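Local coordinates for tripeptidase (Staphylococcus aureus subsp. aureus, PDB 3RZA), which probably hydrolyses tripeptides, as a metal-dependent enzyme of the M20/M25/M40 peptidase family, at residues Met235-Val240 against Thr244-Gly249; Glu23-Asn28 against Ile144-Ile149; Val160-Gly165 against Gly342-Ile347. One frame throughout, in Å; residues are numbered along the deposited sequence.

Contact 1: Met235-Val240 against Thr244-Gly249; sequences MKLGQV and TTANIG
The backbones of G238 and A246 form an antiparallel hydrogen-bonded pair, with G238 N giving its hydrogen to A246 O (2.8 Å, N-H...O 149°) and A246 N returning one to G238 O (3.0 Å, 150°). The loop after helix 224-234 is thereby joined to strand 244-253. Between residues 194 and 312 the order strand-helix-strand-strand-helix-strand matches the ferredoxin-like dimerisation domain of the M20 peptidases. T245 adds a CA-H...O contact, its CA 3.2 Å from G238 O. Q239 then sits at the centre of an inverse gamma turn, where the chain turns a corner.

The apolar side chains gather on the A246 side of the strand. A246 CB is touched from two directions, by L237 CD2 at 3.9 Å and by V240 CG2 at 4.0 Å. L237 keeps CG beside its own backbone N (chi1 -73°), an orientation from which its two methyls fork: CD2 goes to A246, while CD1 meets I248 CG1 at 3.9 Å. I232 of helix 224-234 packs on both L237 and I248, and M235, a selenomethionine, turns to V288 and F289 of helix 275-295.

The second subunit borders the same strand, consistent with a dimerisation role: N247 ND2 donates to T257 O and I259 O of that subunit, and T245 packs on its A215. Q239 folds over T245 through a bend at chi2. Q239 NE2 donates to D241 O, and Q239 OE1 lies 3.7 Å from the T245 methyl CG2.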
loop_
_atom_site.group_PDB
_atom_site.type_symbol
_atom_site.label_atom_id
_atom_site.label_comp_id
_atom_site.label_asym_id
_atom_site.label_seq_id
_atom_site.Cartn_x
_atom_site.Cartn_y
_atom_site.Cartn_z
HETATM N N MSE A 235 4.487 1.310 20.887
HETATM C CA MSE A 235 3.844 2.619 20.960
HETATM C C MSE A 235 2.579 2.478 21.759
HETATM O O MSE A 235 1.940 1.443 21.686
HETATM C CB MSE A 235 3.496 3.060 19.515
HETATM C CG MSE A 235 3.363 4.501 19.312
HETATM SE SE MSE A 235 3.393 4.931 17.443
HETATM C CE MSE A 235 5.355 4.898 17.148
ATOM N N LYS A 236 2.219 3.506 22.522
ATOM C CA LYS A 236 0.883 3.630 23.122
ATOM C C LYS A 236 -0.066 4.083 22.014
ATOM O O LYS A 236 0.197 5.083 21.319
ATOM C CB LYS A 236 0.874 4.651 24.260
ATOM C CG LYS A 236 1.822 4.327 25.448
ATOM C CD LYS A 236 1.510 5.213 26.708
ATOM C CE LYS A 236 2.765 5.889 27.404
ATOM N NZ LYS A 236 2.826 7.417 27.183
ATOM N N LEU A 237 -1.121 3.315 21.799
ATOM C CA LEU A 237 -2.050 3.527 20.687
ATOM C C LEU A 237 -3.434 3.118 21.142
ATOM O O LEU A 237 -3.579 2.484 22.181
ATOM C CB LEU A 237 -1.638 2.666 19.487
ATOM C CG LEU A 237 -0.413 3.071 18.690
ATOM C CD1 LEU A 237 -0.051 1.989 17.677
ATOM C CD2 LEU A 237 -0.625 4.383 17.987
ATOM N N GLY A 238 -4.448 3.465 20.348
ATOM C CA GLY A 238 -5.839 3.168 20.675
ATOM C C GLY A 238 -6.292 4.141 21.745
ATOM O O GLY A 238 -6.028 5.334 21.636
ATOM N N GLN A 239 -6.951 3.636 22.787
ATOM C CA GLN A 239 -7.402 4.492 23.896
ATOM C C GLN A 239 -6.220 4.665 24.824
ATOM O O GLN A 239 -6.028 3.877 25.743
ATOM C CB GLN A 239 -8.618 3.885 24.606
ATOM C CG GLN A 239 -9.366 4.862 25.562
ATOM C CD GLN A 239 -10.126 5.977 24.821
ATOM O OE1 GLN A 239 -10.826 5.724 23.827
ATOM N NE2 GLN A 239 -9.988 7.208 25.302
ATOM N N VAL A 240 -5.400 5.675 24.537
ATOM C CA VAL A 240 -4.163 5.920 25.291
ATOM C C VAL A 240 -4.455 6.213 26.782
ATOM O O VAL A 240 -3.814 5.658 27.668
ATOM C CB VAL A 240 -3.328 7.073 24.648
ATOM C CG1 VAL A 240 -2.126 7.455 25.540
ATOM C CG2 VAL A 240 -2.873 6.675 23.230
ATOM N N THR A 244 -7.586 10.663 25.636
ATOM C CA THR A 244 -6.563 10.695 24.588
ATOM C C THR A 244 -6.592 9.416 23.720
ATOM O O THR A 244 -6.632 8.301 24.239
ATOM C CB THR A 244 -5.115 10.910 25.170
ATOM O OG1 THR A 244 -5.083 12.056 26.032
ATOM C CG2 THR A 244 -4.086 11.113 24.024
ATOM N N THR A 245 -6.567 9.601 22.403
ATOM C CA THR A 245 -6.569 8.490 21.448
ATOM C C THR A 245 -5.423 8.625 20.436
ATOM O O THR A 245 -4.899 9.710 20.232
ATOM C CB THR A 245 -7.972 8.338 20.706
ATOM O OG1 THR A 245 -8.234 9.468 19.864
ATOM C CG2 THR A 245 -9.103 8.197 21.689
ATOM N N ALA A 246 -5.051 7.502 19.812
ATOM C CA ALA A 246 -4.089 7.489 18.724
ATOM C C ALA A 246 -4.348 6.294 17.771
ATOM O O ALA A 246 -4.736 5.222 18.212
ATOM C CB ALA A 246 -2.672 7.451 19.288
ATOM N N ASN A 247 -4.176 6.531 16.466
ATOM C CA ASN A 247 -4.501 5.572 15.416
ATOM C C ASN A 247 -3.444 5.583 14.295
ATOM O O ASN A 247 -3.091 6.653 13.790
ATOM C CB ASN A 247 -5.863 5.914 14.811
ATOM C CG ASN A 247 -6.403 4.805 13.910
ATOM O OD1 ASN A 247 -6.529 3.673 14.342
ATOM N ND2 ASN A 247 -6.759 5.147 12.660
ATOM N N ILE A 248 -2.943 4.397 13.929
ATOM C CA ILE A 248 -2.194 4.208 12.680
ATOM C C ILE A 248 -3.228 3.862 11.617
ATOM O O ILE A 248 -3.788 2.755 11.605
ATOM C CB ILE A 248 -1.131 3.091 12.773
ATOM C CG1 ILE A 248 -0.195 3.294 13.978
ATOM C CG2 ILE A 248 -0.319 3.024 11.470
ATOM C CD1 ILE A 248 0.587 4.629 14.000
ATOM N N GLY A 249 -3.527 4.840 10.762
ATOM C CA GLY A 249 -4.550 4.703 9.751
ATOM C C GLY A 249 -4.111 4.060 8.455
ATOM O O GLY A 249 -4.917 3.420 7.808
#

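Contact 2: Glu23-Asn28 against Ile144-Ile149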
loop_
_atom_site.group_PDB
_atom_site.type_symbol
_atom_site.label_atom_id
_atom_site.label_comp_id
_atom_site.label_asym_id
_atom_site.label_seq_id
_atom_site.Cartn_x
_atom_site.Cartn_y
_atom_site.Cartn_z
ATOM N N GLU A 23 -43.592 23.355 9.446
ATOM C CA GLU A 23 -42.899 22.056 9.327
ATOM C C GLU A 23 -42.753 21.580 7.888
ATOM O O GLU A 23 -41.725 21.006 7.520
ATOM C CB GLU A 23 -43.661 20.966 10.111
ATOM C CG GLU A 23 -43.764 21.224 11.624
ATOM C CD GLU A 23 -44.502 20.117 12.370
ATOM O OE1 GLU A 23 -45.015 19.162 11.730
ATOM O OE2 GLU A 23 -44.572 20.217 13.610
ATOM N N GLN A 24 -43.810 21.757 7.102
ATOM C CA GLN A 24 -43.768 21.440 5.684
ATOM C C GLN A 24 -42.796 22.351 4.951
ATOM O O GLN A 24 -42.056 21.887 4.094
ATOM C CB GLN A 24 -45.166 21.547 5.056
ATOM C CG GLN A 24 -45.272 21.113 3.573
ATOM C CD GLN A 24 -44.936 19.635 3.372
ATOM O OE1 GLN A 24 -43.864 19.283 2.856
ATOM N NE2 GLN A 24 -45.827 18.767 3.828
ATOM N N ARG A 25 -42.836 23.649 5.244
ATOM C CA ARG A 25 -41.906 24.585 4.600
ATOM C C ARG A 25 -40.444 24.238 4.923
ATOM O O ARG A 25 -39.593 24.284 4.025
ATOM C CB ARG A 25 -42.204 26.027 4.991
ATOM C CG ARG A 25 -41.347 27.076 4.231
ATOM C CD ARG A 25 -41.833 28.467 4.509
ATOM N NE ARG A 25 -41.715 28.790 5.930
ATOM C CZ ARG A 25 -42.437 29.712 6.590
ATOM N NH1 ARG A 25 -43.321 30.498 5.961
ATOM N NH2 ARG A 25 -42.238 29.879 7.906
ATOM N N LEU A 26 -40.172 23.899 6.190
ATOM C CA LEU A 26 -38.835 23.452 6.642
ATOM C C LEU A 26 -38.369 22.237 5.854
ATOM O O LEU A 26 -37.227 22.202 5.390
ATOM C CB LEU A 26 -38.862 23.101 8.148
ATOM C CG LEU A 26 -37.603 22.521 8.825
ATOM C CD1 LEU A 26 -36.392 23.385 8.559
ATOM C CD2 LEU A 26 -37.833 22.359 10.338
ATOM N N LEU A 27 -39.254 21.236 5.751
ATOM C CA LEU A 27 -38.976 20.006 4.994
ATOM C C LEU A 27 -38.677 20.307 3.516
ATOM O O LEU A 27 -37.707 19.809 2.984
ATOM C CB LEU A 27 -40.158 18.997 5.129
ATOM C CG LEU A 27 -40.122 17.677 4.328
ATOM C CD1 LEU A 27 -38.833 16.950 4.536
ATOM C CD2 LEU A 27 -41.359 16.773 4.685
ATOM N N ASN A 28 -39.496 21.138 2.883
ATOM C CA ASN A 28 -39.265 21.539 1.486
ATOM C C ASN A 28 -37.935 22.271 1.289
ATOM O O ASN A 28 -37.228 21.987 0.333
ATOM C CB ASN A 28 -40.427 22.395 0.942
ATOM C CG ASN A 28 -41.753 21.622 0.854
ATOM O OD1 ASN A 28 -41.783 20.398 0.832
ATOM N ND2 ASN A 28 -42.845 22.353 0.798
ATOM N N ILE A 144 -39.273 34.464 12.042
ATOM C CA ILE A 144 -38.976 35.777 12.649
ATOM C C ILE A 144 -39.530 36.949 11.807
ATOM O O ILE A 144 -40.225 37.838 12.350
ATOM C CB ILE A 144 -37.457 35.956 12.902
ATOM C CG1 ILE A 144 -37.017 35.060 14.068
ATOM C CG2 ILE A 144 -37.121 37.434 13.203
ATOM C CD1 ILE A 144 -35.493 34.869 14.194
ATOM N N LYS A 145 -39.272 36.901 10.499
ATOM C CA LYS A 145 -39.804 37.877 9.546
ATOM C C LYS A 145 -41.332 37.939 9.571
ATOM O O LYS A 145 -41.907 38.988 9.825
ATOM C CB LYS A 145 -39.322 37.550 8.122
ATOM C CG LYS A 145 -39.694 38.599 7.067
ATOM C CD LYS A 145 -38.929 38.383 5.758
ATOM C CE LYS A 145 -39.332 39.416 4.694
ATOM N NZ LYS A 145 -39.107 38.921 3.318
ATOM N N GLU A 146 -41.979 36.801 9.363
ATOM C CA GLU A 146 -43.430 36.778 9.149
ATOM C C GLU A 146 -44.259 36.987 10.434
ATOM O O GLU A 146 -45.407 37.434 10.347
ATOM C CB GLU A 146 -43.839 35.489 8.412
ATOM C CG GLU A 146 -44.026 34.242 9.300
ATOM C CD GLU A 146 -44.021 32.931 8.514
ATOM O OE1 GLU A 146 -44.062 32.961 7.257
ATOM O OE2 GLU A 146 -43.971 31.852 9.155
ATOM N N GLN A 147 -43.684 36.656 11.600
ATOM C CA GLN A 147 -44.318 36.905 12.907
ATOM C C GLN A 147 -43.815 38.144 13.676
ATOM O O GLN A 147 -44.411 38.486 14.692
ATOM C CB GLN A 147 -44.207 35.664 13.791
ATOM C CG GLN A 147 -44.842 34.423 13.158
ATOM C CD GLN A 147 -45.500 33.507 14.172
ATOM O OE1 GLN A 147 -45.093 32.361 14.325
ATOM N NE2 GLN A 147 -46.537 34.004 14.861
ATOM N N GLN A 148 -42.793 38.836 13.155
ATOM C CA GLN A 148 -42.242 40.064 13.747
ATOM C C GLN A 148 -41.719 39.838 15.167
ATOM O O GLN A 148 -41.982 40.633 16.061
ATOM C CB GLN A 148 -43.272 41.206 13.723
ATOM N N ILE A 149 -41.000 38.730 15.362
ATOM C CA ILE A 149 -40.519 38.327 16.690
ATOM C C ILE A 149 -39.328 39.238 17.004
ATOM O O ILE A 149 -38.423 39.326 16.185
ATOM C CB ILE A 149 -40.066 36.857 16.709
ATOM C CG1 ILE A 149 -41.259 35.934 16.471
ATOM C CG2 ILE A 149 -39.423 36.491 18.049
ATOM C CD1 ILE A 149 -40.854 34.543 16.181
#
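R25 lays the end of its guanidinium group against the carboxylate of E146, and these two side chains make the entire contact, burying about 85 Å² in all. The grip is end-on and twofold: NH1 donates to OE1 and NH2 to OE2, each at 2.9 Å, in a bidentate salt bridge. The two bonds differ in geometry. R25 NH1 meets the syn lone pair of E146 OE1 along a bent path (N-H...O 152°), whereas NH2 points almost straight at OE2 (171°) but arrives from above the carboxylate plane. The guanidinium and carboxylate planes are turned 43° apart, in keeping with OE2 being met from above its plane.

Long side chains are needed because the CA atoms of R25 and E146 stand 13.1 Å apart. The arginine runs out from its helix with CG anti to the backbone N and bends only at chi3, which swings the guanidinium round to face the acid. E146 starts from the less usual helical rotamer, CG lying between N and the carbonyl carbon, and is extended from there on. R25 NH2 also has a salt bridge to E139, so two acids on one helix share the arginine and probably hold its orientation more firmly than one would.

E146 lies in the last turn of helix 128-147, shortly before Q148 takes positive phi; I149 N bonds back to I144 O and Q148 N weakly to K145 O, as in a Schellman ending. R25 crosses from the first turn of helix 23-34, packing on Q142 and V143 along the way. Beneath this surface bridge, L26 packs on L377 and A381, and I144 on I388, of helix 374-393, so three helices lie together here.

Contact 3: Val160-Gly165 against Gly342-Ile347. With CA (calcium ion), chain D.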
loop_
_atom_site.group_PDB
_atom_site.type_symbol
_atom_site.label_atom_id
_atom_site.label_comp_id
_atom_site.label_asym_id
_atom_site.label_seq_id
_atom_site.Cartn_x
_atom_site.Cartn_y
_atom_site.Cartn_z
ATOM N N VAL A 160 -17.465 27.199 3.863
ATOM C CA VAL A 160 -17.112 26.287 2.767
ATOM C C VAL A 160 -16.002 25.398 3.305
ATOM O O VAL A 160 -15.417 25.692 4.361
ATOM C CB VAL A 160 -16.638 27.038 1.543
ATOM C CG1 VAL A 160 -17.844 27.708 0.817
ATOM C CG2 VAL A 160 -15.557 28.076 1.916
ATOM N N GLY A 161 -15.786 24.259 2.657
ATOM C CA GLY A 161 -14.673 23.399 2.978
ATOM C C GLY A 161 -14.576 22.829 4.376
ATOM O O GLY A 161 -13.491 22.422 4.772
ATOM N N GLU A 162 -15.678 22.791 5.136
ATOM C CA GLU A 162 -15.640 22.191 6.467
ATOM C C GLU A 162 -15.193 20.731 6.412
ATOM O O GLU A 162 -14.405 20.300 7.251
ATOM C CB GLU A 162 -16.983 22.326 7.194
ATOM C CG GLU A 162 -16.941 22.007 8.722
ATOM C CD GLU A 162 -17.170 20.517 9.113
ATOM O OE1 GLU A 162 -17.456 19.625 8.262
ATOM O OE2 GLU A 162 -17.067 20.238 10.314
ATOM N N GLU A 163 -15.649 20.023 5.385
ATOM C CA GLU A 163 -15.319 18.613 5.176
ATOM C C GLU A 163 -13.948 18.351 4.570
ATOM O O GLU A 163 -13.590 17.210 4.429
ATOM C CB GLU A 163 -16.378 17.950 4.273
ATOM C CG GLU A 163 -17.796 18.085 4.748
ATOM C CD GLU A 163 -18.123 17.229 5.914
ATOM O OE1 GLU A 163 -17.234 16.702 6.631
ATOM O OE2 GLU A 163 -19.332 17.029 6.147
ATOM N N SER A 164 -13.210 19.402 4.195
ATOM C CA SER A 164 -11.792 19.306 3.822
ATOM C C SER A 164 -10.824 19.676 4.983
ATOM O O SER A 164 -9.640 19.907 4.731
ATOM C CB SER A 164 -11.503 20.214 2.617
ATOM O OG SER A 164 -12.393 19.980 1.569
ATOM N N GLY A 165 -11.316 19.702 6.231
ATOM C CA GLY A 165 -10.499 20.048 7.399
ATOM C C GLY A 165 -10.704 21.474 7.881
ATOM O O GLY A 165 -9.727 22.170 8.187
ATOM N N GLY A 342 -13.743 17.565 15.510
ATOM C CA GLY A 342 -13.769 19.004 15.308
ATOM C C GLY A 342 -14.973 19.482 14.505
ATOM O O GLY A 342 -15.760 18.698 14.010
ATOM N N SER A 343 -15.098 20.793 14.411
ATOM C CA SER A 343 -16.139 21.454 13.623
ATOM C C SER A 343 -15.652 22.868 13.425
ATOM O O SER A 343 -14.599 23.247 13.987
ATOM C CB SER A 343 -17.477 21.447 14.373
ATOM O OG SER A 343 -17.528 22.469 15.349
ATOM N N ASP A 344 -16.415 23.679 12.695
ATOM C CA ASP A 344 -16.070 25.098 12.542
ATOM C C ASP A 344 -16.020 25.858 13.859
ATOM O O ASP A 344 -15.275 26.836 13.975
ATOM C CB ASP A 344 -17.018 25.808 11.559
ATOM C CG ASP A 344 -16.783 25.381 10.102
ATOM O OD1 ASP A 344 -15.637 25.043 9.719
ATOM O OD2 ASP A 344 -17.750 25.377 9.346
ATOM N N GLY A 345 -16.797 25.397 14.837
ATOM C CA GLY A 345 -16.716 25.878 16.206
ATOM C C GLY A 345 -15.365 25.767 16.872
ATOM O O GLY A 345 -15.043 26.599 17.699
ATOM N N SER A 346 -14.582 24.745 16.501
ATOM C CA SER A 346 -13.198 24.586 16.982
ATOM C C SER A 346 -12.308 25.738 16.526
ATOM O O SER A 346 -11.419 26.151 17.265
ATOM C CB SER A 346 -12.576 23.265 16.494
ATOM O OG SER A 346 -13.359 22.114 16.820
ATOM N N ILE A 347 -12.547 26.245 15.307
ATOM C CA ILE A 347 -11.800 27.376 14.784
ATOM C C ILE A 347 -12.323 28.692 15.335
ATOM O O ILE A 347 -11.522 29.563 15.711
ATOM C CB ILE A 347 -11.811 27.413 13.245
ATOM C CG1 ILE A 347 -11.235 26.116 12.656
ATOM C CG2 ILE A 347 -11.010 28.619 12.731
ATOM C CD1 ILE A 347 -9.827 25.686 13.222
HETATM CA CA CA D . -19.463 15.867 8.009
HETATM O O HOH W 1 -14.734 25.266 7.184
HETATM O O HOH W 2 -19.366 17.561 9.929
#
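E162 packs against D344 and S343 beside the two-metal centre of the M20 peptidase fold, and between the segments themselves the touching is van der Waals, without a direct hydrogen bond. E162 CG lies over one face of the D344 carboxylate, 3.5 Å from both OD1 and OD2, and the two carboxylate planes are nearly perpendicular at 87°. A bend at chi2 (-89°) turns the E162 carboxylate away from that of D344, carrying OE2 over S343 to lie 3.6 Å from its CA.

Metal binding comes from the next residue. E163 holds the calcium ion with both carboxylate oxygens but unevenly, OE2 at 2.2 Å and OE1 at 2.8 Å from the metal. D129 and H366 supply further ligands, and D129 also binds the neighbouring zinc. Water 2 is a ligand too, 2.6 Å from the calcium, and donates a longer bond of 3.3 Å to E162 OE1. E162 and E163 are consistent with the Glu-Glu pair of M20 relatives, where the first glutamate serves as general base and the second binds metal.

Water and hydrogen bonds complete the joint. Water 1 bridges the segments, donating to V160 O and to D344 OD1, while D344 OD2 is bonded to T159 OG1, so both oxygens of this buried acid have partners. G342 N donates to a citrate, probably taken up from the crystallisation liquor. One residue on, S343 is the N-cap of helix 344-348: its OG accepts a weak hydrogen bond from G345 N at 3.1 Å.

Overall arrangement
Contact 3 is the one at the metal centre, about 5 Å from the centre of the chain, and joins segments 177 residues apart at their closest ends. The chain between its segments makes the excursion that contains contact 1, whose centre is about 23 Å away and whose nearest atoms come within about 11 Å. Contact 1, beside the second subunit, lies in what is probably the dimerisation lobe, and contact 3 in the catalytic lobe. Contact 2 closes earlier in the chain, on the outer helices of the catalytic lobe, its centre about 28 Å from that of contact 3. Contacts 1 and 2 lie on opposite sides of the chain's centre, 46 Å between centres.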